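Local atomic coordinates of cytochrome P450 (Novosphingobium aromaticivorans, PDB entry 3OFT), a protein that belongs to the cytochrome P450 family of haem proteins and holds an iron protoporphyrin IX within a largely helical fold. Residues A186-L190 with C228-F233; L78-M82 with V179-K183. All blocks are in the same frame, centred on the assembly; numbering follows the deposited sequence.

Contact 1. Residues A186-L190 with C228-F233; sequences ADDYL and CRNLLF. With HEM (protoporphyrin IX containing Fe), chain D.
Ala-186 meets Phe-233 where helix 179-199 lies across helix 221-252, in P450 terms the G helix over the long helix that passes beside the haem. The axes of the two short segments run nearly at right angles, 97° apart, and approach to 10.2 Å. The Ala-186 CB methyl sits 3.6 Å from Phe-233 CE2, while the edge of the same ring is met in plane by Arg-229 CG.

Asp-187 supplies the polar part, a salt bridge in which Arg-229 grips it side-on. Arg-229 NH2 donates to the syn lone pair of Asp-187 OD2 at 2.8 Å, and Arg-229 NE reaches the same oxygen at 3.1 Å, tilted out of the carboxylate plane. OD2 takes the two straighter bonds, so the pair is not the one-oxygen-per-nitrogen bidentate form; the further bond from NH2 to OD1 is bent and weak. The two group planes stand 41° apart. A bend at chi3 (-53°) turns the guanidinium toward Asp-187, and its NH1 is hydrogen-bonded to Met-82 O, so the group is held from two directions.

Tyr-189 touches Leu-232 CD2 through its ring atom CD1, at 4.3 Å, while its hydroxyl is hydrogen-bonded to Leu-163 O. Leu-190 carries its CD1 methyl to the backbone of helix 221-252, 3.6 Å from Cys-228 O, and both its methyls lie against Leu-232 CD2. Leu-190 and Leu-232 also pack on Phe-149. On the haem side, Asn-230 OD1 approaches the HEM CMD methyl and Leu-231 O lies 3.5 Å from HEM CBC.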
ATOM      1  N   ALA A 186       8.439  -9.554  13.666  1.00 14.74           N
ATOM      2  CA  ALA A 186       7.036  -9.119  13.648  1.00 13.69           C
ATOM      3  C   ALA A 186       6.176  -9.928  14.598  1.00 13.40           C
ATOM      4  O   ALA A 186       5.419  -9.361  15.385  1.00 11.97           O
ATOM      5  CB  ALA A 186       6.469  -9.184  12.262  1.00 14.57           C
ATOM      6  N   ASP A 187       6.280 -11.252  14.508  1.00 12.52           N
ATOM      7  CA  ASP A 187       5.516 -12.143  15.387  1.00 13.75           C
ATOM      8  C   ASP A 187       5.764 -11.837  16.857  1.00 13.08           C
ATOM      9  O   ASP A 187       4.821 -11.839  17.645  1.00 15.05           O
ATOM     10  CB  ASP A 187       5.867 -13.607  15.104  1.00 13.32           C
ATOM     11  CG  ASP A 187       5.206 -14.132  13.829  1.00 17.93           C
ATOM     12  OD1 ASP A 187       5.458 -15.314  13.452  1.00 19.53           O
ATOM     13  OD2 ASP A 187       4.441 -13.356  13.195  1.00 18.95           O
ATOM     14  N   ASP A 188       7.022 -11.627  17.223  1.00 14.13           N
ATOM     15  CA  ASP A 188       7.369 -11.391  18.628  1.00 14.62           C
ATOM     16  C   ASP A 188       6.815 -10.060  19.117  1.00 14.47           C
ATOM     17  O   ASP A 188       6.339  -9.974  20.225  1.00 13.50           O
ATOM     18  CB  ASP A 188       8.877 -11.483  18.892  1.00 15.75           C
ATOM     19  CG  ASP A 188       9.392 -12.930  18.795  1.00 19.88           C
ATOM     20  OD1 ASP A 188       8.560 -13.854  18.985  1.00 26.08           O
ATOM     21  OD2 ASP A 188      10.596 -13.130  18.519  1.00 23.17           O
ATOM     22  N   TYR A 189       6.884  -9.038  18.282  1.00 13.95           N
ATOM     23  CA  TYR A 189       6.228  -7.756  18.564  1.00 13.77           C
ATOM     24  C   TYR A 189       4.702  -7.845  18.753  1.00 13.26           C
ATOM     25  O   TYR A 189       4.133  -7.228  19.671  1.00 11.27           O
ATOM     26  CB  TYR A 189       6.493  -6.851  17.385  1.00 14.10           C
ATOM     27  CG  TYR A 189       5.969  -5.458  17.512  1.00 15.30           C
ATOM     28  CD1 TYR A 189       4.968  -4.993  16.653  1.00 15.96           C
ATOM     29  CD2 TYR A 189       6.489  -4.587  18.461  1.00 20.30           C
ATOM     30  CE1 TYR A 189       4.518  -3.686  16.726  1.00 19.45           C
ATOM     31  CE2 TYR A 189       6.040  -3.265  18.545  1.00 21.41           C
ATOM     32  CZ  TYR A 189       5.051  -2.828  17.665  1.00 21.21           C
ATOM     33  OH  TYR A 189       4.603  -1.536  17.735  1.00 22.20           O
ATOM     34  N   LEU A 190       4.051  -8.590  17.861  1.00 11.95           N
ATOM     35  CA  LEU A 190       2.608  -8.748  17.864  1.00 12.20           C
ATOM     36  C   LEU A 190       2.122  -9.714  18.943  1.00 12.58           C
ATOM     37  O   LEU A 190       0.991  -9.582  19.421  1.00 11.85           O
ATOM     38  CB  LEU A 190       2.111  -9.245  16.479  1.00 11.84           C
ATOM     39  CG  LEU A 190       2.295  -8.195  15.350  1.00 12.25           C
ATOM     40  CD1 LEU A 190       1.946  -8.812  14.003  1.00 15.29           C
ATOM     41  CD2 LEU A 190       1.486  -6.870  15.596  1.00 12.67           C
ATOM     42  N   CYS A 228      -2.546 -11.350  11.704  1.00  8.78           N
ATOM     43  CA  CYS A 228      -2.058 -10.167  12.397  1.00 10.65           C
ATOM     44  C   CYS A 228      -0.819  -9.589  11.759  1.00  9.75           C
ATOM     45  O   CYS A 228      -0.724  -8.352  11.677  1.00 10.11           O
ATOM     46  CB  CYS A 228      -1.801 -10.482  13.873  1.00  8.99           C
ATOM     47  SG  CYS A 228      -3.390 -10.667  14.774  1.00 15.55           S
ATOM     48  N   ARG A 229       0.111 -10.457  11.304  1.00  8.86           N
ATOM     49  CA  ARG A 229       1.281 -10.040  10.512  1.00 11.71           C
ATOM     50  C   ARG A 229       0.859  -9.311   9.220  1.00  9.87           C
ATOM     51  O   ARG A 229       1.499  -8.301   8.831  1.00  8.66           O
ATOM     52  CB  ARG A 229       2.109 -11.311  10.145  1.00 13.04           C
ATOM     53  CG  ARG A 229       3.439 -11.200   9.447  1.00 21.35           C
ATOM     54  CD  ARG A 229       3.903 -12.642   9.016  1.00 22.44           C
ATOM     55  NE  ARG A 229       3.878 -13.503  10.176  1.00 23.82           N
ATOM     56  CZ  ARG A 229       3.654 -14.824  10.221  1.00 19.52           C
ATOM     57  NH1 ARG A 229       3.417 -15.595   9.165  1.00 21.11           N
ATOM     58  NH2 ARG A 229       3.668 -15.377  11.399  1.00 21.97           N
ATOM     59  N   ASN A 230      -0.140  -9.862   8.513  1.00  6.73           N
ATOM     60  CA  ASN A 230      -0.711  -9.171   7.351  1.00  7.87           C
ATOM     61  C   ASN A 230      -1.310  -7.780   7.647  1.00  8.19           C
ATOM     62  O   ASN A 230      -1.093  -6.844   6.866  1.00  8.98           O
ATOM     63  CB  ASN A 230      -1.715 -10.070   6.649  1.00  6.32           C
ATOM     64  CG  ASN A 230      -2.001  -9.667   5.208  1.00 10.20           C
ATOM     65  OD1 ASN A 230      -1.591  -8.614   4.693  1.00 13.12           O
ATOM     66  ND2 ASN A 230      -2.737 -10.495   4.563  1.00  6.83           N
ATOM     67  N   LEU A 231      -2.065  -7.654   8.732  1.00  9.10           N
ATOM     68  CA  LEU A 231      -2.641  -6.358   9.117  1.00 10.29           C
ATOM     69  C   LEU A 231      -1.563  -5.335   9.434  1.00 10.70           C
ATOM     70  O   LEU A 231      -1.638  -4.177   8.966  1.00 12.66           O
ATOM     71  CB  LEU A 231      -3.618  -6.507  10.275  1.00 11.01           C
ATOM     72  CG  LEU A 231      -4.950  -7.150   9.898  1.00 12.66           C
ATOM     73  CD1 LEU A 231      -5.728  -7.152  11.206  1.00 15.73           C
ATOM     74  CD2 LEU A 231      -5.717  -6.357   8.825  1.00 13.78           C
ATOM     75  N   LEU A 232      -0.522  -5.764  10.145  1.00  9.21           N
ATOM     76  CA  LEU A 232       0.571  -4.864  10.476  1.00  9.22           C
ATOM     77  C   LEU A 232       1.290  -4.428   9.214  1.00  9.49           C
ATOM     78  O   LEU A 232       1.401  -3.224   8.956  1.00 11.22           O
ATOM     79  CB  LEU A 232       1.610  -5.542  11.388  1.00  8.35           C
ATOM     80  CG  LEU A 232       2.809  -4.676  11.794  1.00 11.77           C
ATOM     81  CD1 LEU A 232       2.382  -3.479  12.668  1.00  8.34           C
ATOM     82  CD2 LEU A 232       3.873  -5.487  12.525  1.00 11.93           C
ATOM     83  N   PHE A 233       1.805  -5.386   8.445  1.00  8.89           N
ATOM     84  CA  PHE A 233       2.586  -5.033   7.260  1.00 10.94           C
ATOM     85  C   PHE A 233       1.754  -4.356   6.170  1.00 11.96           C
ATOM     86  O   PHE A 233       2.248  -3.431   5.519  1.00 12.09           O
ATOM     87  CB  PHE A 233       3.348  -6.211   6.696  1.00 11.29           C
ATOM     88  CG  PHE A 233       4.598  -6.569   7.490  1.00 14.54           C
ATOM     89  CD1 PHE A 233       5.681  -5.691   7.563  1.00 17.06           C
ATOM     90  CD2 PHE A 233       4.691  -7.803   8.135  1.00 18.03           C
ATOM     91  CE1 PHE A 233       6.841  -6.008   8.284  1.00 19.94           C
ATOM     92  CE2 PHE A 233       5.866  -8.162   8.862  1.00 18.25           C
ATOM     93  CZ  PHE A 233       6.942  -7.262   8.943  1.00 21.25           C
TER
HETATM   94  CHA HEM D 417      -4.708  -5.852   0.022  1.00  2.48           C
HETATM   95  CHB HEM D 417      -3.114  -1.454  -1.329  1.00  5.96           C
HETATM   96  CHC HEM D 417      -3.811   0.150   3.170  1.00  5.36           C
HETATM   97  CHD HEM D 417      -4.364  -4.378   4.687  1.00  8.21           C
HETATM   98  C1A HEM D 417      -4.285  -4.771  -0.730  1.00  5.58           C
HETATM   99  C2A HEM D 417      -4.112  -4.789  -2.163  1.00  5.46           C
HETATM  100  C3A HEM D 417      -3.678  -3.599  -2.563  1.00  4.72           C
HETATM  101  C4A HEM D 417      -3.520  -2.765  -1.370  1.00  6.21           C
HETATM  102  CMA HEM D 417      -3.331  -3.235  -4.028  1.00  5.72           C
HETATM  103  CAA HEM D 417      -4.434  -5.991  -3.098  1.00  6.43           C
HETATM  104  CBA HEM D 417      -3.250  -6.930  -3.069  1.00  6.68           C
HETATM  105  CGA HEM D 417      -3.413  -8.093  -4.037  1.00  6.78           C
HETATM  106  O1A HEM D 417      -2.544  -9.020  -4.005  1.00  7.91           O
HETATM  107  O2A HEM D 417      -4.378  -8.156  -4.863  1.00  8.19           O
HETATM  108  C1B HEM D 417      -3.172  -0.609  -0.229  1.00  5.61           C
HETATM  109  C2B HEM D 417      -2.904   0.806  -0.232  1.00  4.66           C
HETATM  110  C3B HEM D 417      -3.107   1.234   1.030  1.00  5.25           C
HETATM  111  C4B HEM D 417      -3.502   0.098   1.838  1.00  5.27           C
HETATM  112  CMB HEM D 417      -2.481   1.604  -1.480  1.00  3.95           C
HETATM  113  CAB HEM D 417      -2.956   2.617   1.671  1.00  8.63           C
HETATM  114  CBB HEM D 417      -2.513   3.698   1.004  1.00 14.94           C
HETATM  115  C1C HEM D 417      -4.029  -0.894   4.021  1.00  7.61           C
HETATM  116  C2C HEM D 417      -4.324  -0.820   5.445  1.00  8.68           C
HETATM  117  C3C HEM D 417      -4.445  -2.114   5.857  1.00 12.06           C
HETATM  118  C4C HEM D 417      -4.334  -2.988   4.713  1.00  7.84           C
HETATM  119  CMC HEM D 417      -4.410   0.501   6.275  1.00 10.19           C
HETATM  120  CAC HEM D 417      -4.782  -2.701   7.250  1.00 14.60           C
HETATM  121  CBC HEM D 417      -4.427  -2.106   8.383  1.00 21.62           C
HETATM  122  C1D HEM D 417      -4.539  -5.169   3.599  1.00  6.67           C
HETATM  123  C2D HEM D 417      -4.804  -6.599   3.668  1.00  7.59           C
HETATM  124  C3D HEM D 417      -4.952  -7.033   2.222  1.00  4.94           C
HETATM  125  C4D HEM D 417      -4.725  -5.871   1.407  1.00  5.27           C
HETATM  126  CMD HEM D 417      -4.969  -7.478   4.959  1.00  5.24           C
HETATM  127  CAD HEM D 417      -5.264  -8.491   1.776  1.00  6.71           C
HETATM  128  CBD HEM D 417      -6.754  -8.504   1.395  1.00  5.13           C
HETATM  129  CGD HEM D 417      -7.013  -9.883   0.778  1.00  9.47           C
HETATM  130  O1D HEM D 417      -6.074 -10.602   0.381  1.00  7.95           O
HETATM  131  O2D HEM D 417      -8.175 -10.272   0.617  1.00 11.02           O
HETATM  132  NA  HEM D 417      -3.932  -3.499  -0.273  1.00  6.44           N
HETATM  133  NB  HEM D 417      -3.576  -0.976   1.038  1.00  5.60           N
HETATM  134  NC  HEM D 417      -4.091  -2.216   3.611  1.00  7.35           N
HETATM  135  ND  HEM D 417      -4.477  -4.786   2.264  1.00  4.72           N
HETATM  136 FE   HEM D 417      -4.092  -2.856   1.651  1.00  8.33          FE
HETATM  137  O   HOH W   1      -1.791  -3.394   2.013  1.00 12.50           O

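Contact 2. Residues L78-M82 with V179-K183; sequences LGKVM and VEQLK
Val-179 CG2 is the methyl on which three side chains of 78-82 converge. Met-82 CE comes nearest, 3.5 Å from Val-179 CG2; Val-81 CG1 lies at 3.9 Å from the same methyl, and Leu-78 CD2 at 4.1 Å. The side chains of Val-81 and of Met-82 each run antiparallel to that of Val-179 and lie alongside it. A bend at chi2 (-67°) folds the Met-82 chain, and its CE methyl also touches Leu-182.

On the other flank, Val-81 CG1 packs 3.5 Å from Lys-183 CD, so the aliphatic part of the lysine does the touching. Lys-183 CD is also 3.3 Å from Val-81 O, and Met-82 SD rests 3.9 Å from Lys-183 CB. The carboxylate of Glu-180 closes over the valine, with OE2 3.5 Å from Val-81 CG1.

The segments are the short helix 78-82, placed as helix B' of the P450 fold, and the first turn of helix 179-199, helix G. Their axes run in nearly the same direction, 25° apart, and no hydrogen bond joins one segment to the other; the contacts are van der Waals, some of them side chain on backbone oxygen.

Lys-183 NZ forms a salt bridge with Glu-180 OE1 at 2.9 Å, on the syn side but 29° out of the carboxylate plane. This bond within one helix ties the two polar ends together beside Val-81. Farther in, Leu-78 and Met-82 both lie on Leu-72, a residue of the (2R,5R)-hexane-2,5-diol pocket, and Leu-182 packs on Phe-233 of helix 221-252.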
ATOM      1  N   LEU A  78      10.095 -15.732  -0.192  1.00 16.33           N
ATOM      2  CA  LEU A  78       9.516 -14.662   0.587  1.00 16.53           C
ATOM      3  C   LEU A  78       8.103 -15.091   1.015  1.00 15.08           C
ATOM      4  O   LEU A  78       7.764 -15.044   2.203  1.00 15.06           O
ATOM      5  CB  LEU A  78       9.421 -13.385  -0.244  1.00 16.38           C
ATOM      6  CG  LEU A  78       9.522 -12.024   0.435  1.00 22.26           C
ATOM      7  CD1 LEU A  78       9.565 -10.918  -0.633  1.00 23.58           C
ATOM      8  CD2 LEU A  78       8.427 -11.726   1.419  1.00 25.82           C
ATOM      9  N   GLY A  79       7.294 -15.502   0.042  1.00 13.48           N
ATOM     10  CA  GLY A  79       5.931 -15.977   0.331  1.00 13.37           C
ATOM     11  C   GLY A  79       5.884 -17.183   1.222  1.00 12.80           C
ATOM     12  O   GLY A  79       4.989 -17.330   2.070  1.00 11.80           O
ATOM     13  N   LYS A  80       6.848 -18.072   1.023  1.00 13.50           N
ATOM     14  CA  LYS A  80       6.897 -19.305   1.794  1.00 14.25           C
ATOM     15  C   LYS A  80       7.092 -18.972   3.259  1.00 12.98           C
ATOM     16  O   LYS A  80       6.552 -19.658   4.135  1.00 13.58           O
ATOM     17  CB  LYS A  80       8.040 -20.201   1.286  1.00 15.84           C
ATOM     18  CG  LYS A  80       8.208 -21.498   2.059  1.00 20.62           C
ATOM     19  CD  LYS A  80       8.758 -22.577   1.135  1.00 27.52           C
ATOM     20  CE  LYS A  80       8.115 -23.923   1.464  1.00 30.47           C
ATOM     21  NZ  LYS A  80       8.862 -24.600   2.546  1.00 30.52           N
ATOM     22  N   VAL A  81       7.862 -17.920   3.541  1.00 11.78           N
ATOM     23  CA  VAL A  81       8.044 -17.503   4.930  1.00 12.56           C
ATOM     24  C   VAL A  81       6.843 -16.727   5.497  1.00 12.35           C
ATOM     25  O   VAL A  81       6.363 -17.007   6.598  1.00 11.46           O
ATOM     26  CB  VAL A  81       9.374 -16.739   5.115  1.00 12.64           C
ATOM     27  CG1 VAL A  81       9.482 -16.130   6.520  1.00 14.27           C
ATOM     28  CG2 VAL A  81      10.582 -17.721   4.871  1.00 12.72           C
ATOM     29  N   MET A  82       6.392 -15.724   4.761  1.00 11.04           N
ATOM     30  CA  MET A  82       5.392 -14.804   5.315  1.00 12.98           C
ATOM     31  C   MET A  82       4.009 -15.414   5.504  1.00 11.49           C
ATOM     32  O   MET A  82       3.380 -15.128   6.513  1.00 12.92           O
ATOM     33  CB  MET A  82       5.364 -13.480   4.556  1.00 12.75           C
ATOM     34  CG  MET A  82       6.656 -12.663   4.809  1.00 18.18           C
ATOM     35  SD  MET A  82       6.815 -12.076   6.517  1.00 26.38           S
ATOM     36  CE  MET A  82       8.376 -11.210   6.336  1.00 29.33           C
ATOM     37  N   VAL A 179      14.462 -12.614   5.661  1.00 27.37           N
ATOM     38  CA  VAL A 179      13.002 -12.623   5.701  1.00 25.53           C
ATOM     39  C   VAL A 179      12.500 -13.404   6.912  1.00 23.95           C
ATOM     40  O   VAL A 179      11.536 -12.992   7.557  1.00 23.71           O
ATOM     41  CB  VAL A 179      12.337 -13.122   4.393  1.00 25.63           C
ATOM     42  CG1 VAL A 179      12.760 -14.547   4.068  1.00 26.00           C
ATOM     43  CG2 VAL A 179      10.795 -13.039   4.509  1.00 25.30           C
ATOM     44  N   GLU A 180      13.137 -14.529   7.223  1.00 23.05           N
ATOM     45  CA  GLU A 180      12.759 -15.314   8.399  1.00 22.78           C
ATOM     46  C   GLU A 180      12.933 -14.501   9.700  1.00 22.01           C
ATOM     47  O   GLU A 180      12.070 -14.544  10.588  1.00 20.48           O
ATOM     48  CB  GLU A 180      13.495 -16.670   8.414  1.00 23.10           C
ATOM     49  CG  GLU A 180      13.149 -17.599   9.588  1.00 27.41           C
ATOM     50  CD  GLU A 180      11.709 -18.142   9.589  1.00 30.63           C
ATOM     51  OE1 GLU A 180      11.101 -18.213  10.687  1.00 31.60           O
ATOM     52  OE2 GLU A 180      11.189 -18.509   8.512  1.00 30.34           O
ATOM     53  N   GLN A 181      13.999 -13.706   9.795  1.00 21.36           N
ATOM     54  CA  GLN A 181      14.210 -12.912  11.018  1.00 22.59           C
ATOM     55  C   GLN A 181      13.194 -11.785  11.149  1.00 21.73           C
ATOM     56  O   GLN A 181      12.785 -11.441  12.243  1.00 21.08           O
ATOM     57  CB  GLN A 181      15.630 -12.344  11.072  1.00 22.57           C
ATOM     58  CG  GLN A 181      16.686 -13.425  11.301  1.00 25.50           C
ATOM     59  CD  GLN A 181      18.087 -12.909  11.095  1.00 27.80           C
ATOM     60  OE1 GLN A 181      18.303 -11.966  10.342  1.00 30.48           O
ATOM     61  NE2 GLN A 181      19.048 -13.517  11.785  1.00 29.00           N
ATOM     62  N   LEU A 182      12.832 -11.185  10.019  1.00 21.38           N
ATOM     63  CA  LEU A 182      11.815 -10.129   9.989  1.00 21.22           C
ATOM     64  C   LEU A 182      10.439 -10.690  10.376  1.00 21.07           C
ATOM     65  O   LEU A 182       9.717 -10.086  11.171  1.00 21.85           O
ATOM     66  CB  LEU A 182      11.763  -9.492   8.608  1.00 21.77           C
ATOM     67  CG  LEU A 182      10.675  -8.449   8.337  1.00 23.25           C
ATOM     68  CD1 LEU A 182      10.731  -7.262   9.319  1.00 23.19           C
ATOM     69  CD2 LEU A 182      10.788  -7.947   6.890  1.00 26.39           C
ATOM     70  N   LYS A 183      10.086 -11.843   9.817  1.00 19.51           N
ATOM     71  CA  LYS A 183       8.865 -12.559  10.211  1.00 18.84           C
ATOM     72  C   LYS A 183       8.870 -12.845  11.708  1.00 18.67           C
ATOM     73  O   LYS A 183       7.880 -12.618  12.398  1.00 17.94           O
ATOM     74  CB  LYS A 183       8.725 -13.871   9.429  1.00 19.13           C
ATOM     75  CG  LYS A 183       7.471 -14.692   9.833  1.00 19.88           C
ATOM     76  CD  LYS A 183       7.573 -16.157   9.509  1.00 24.41           C
ATOM     77  CE  LYS A 183       7.146 -17.015  10.661  1.00 26.41           C
ATOM     78  NZ  LYS A 183       8.348 -17.711  11.255  1.00 29.35           N
TER

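Overall arrangement
Both contacts use helix 179-199, its first turn in contact 2 and a turn shortly after it in contact 1, and their centres are 12 Å apart. They bury nearly equal surface, 329 and 330 Å², yet differ in setting. Contact 1 is buried, a near-perpendicular crossing with an interhelical salt bridge amid apolar packing. Contact 2 is at the surface and nearly parallel; there the ion pair stays within one helix, and only apolar and van der Waals contacts bridge the segments. Arg-229 also packs its NE 3.8 Å from Lys-183 CG, where the two contacts touch.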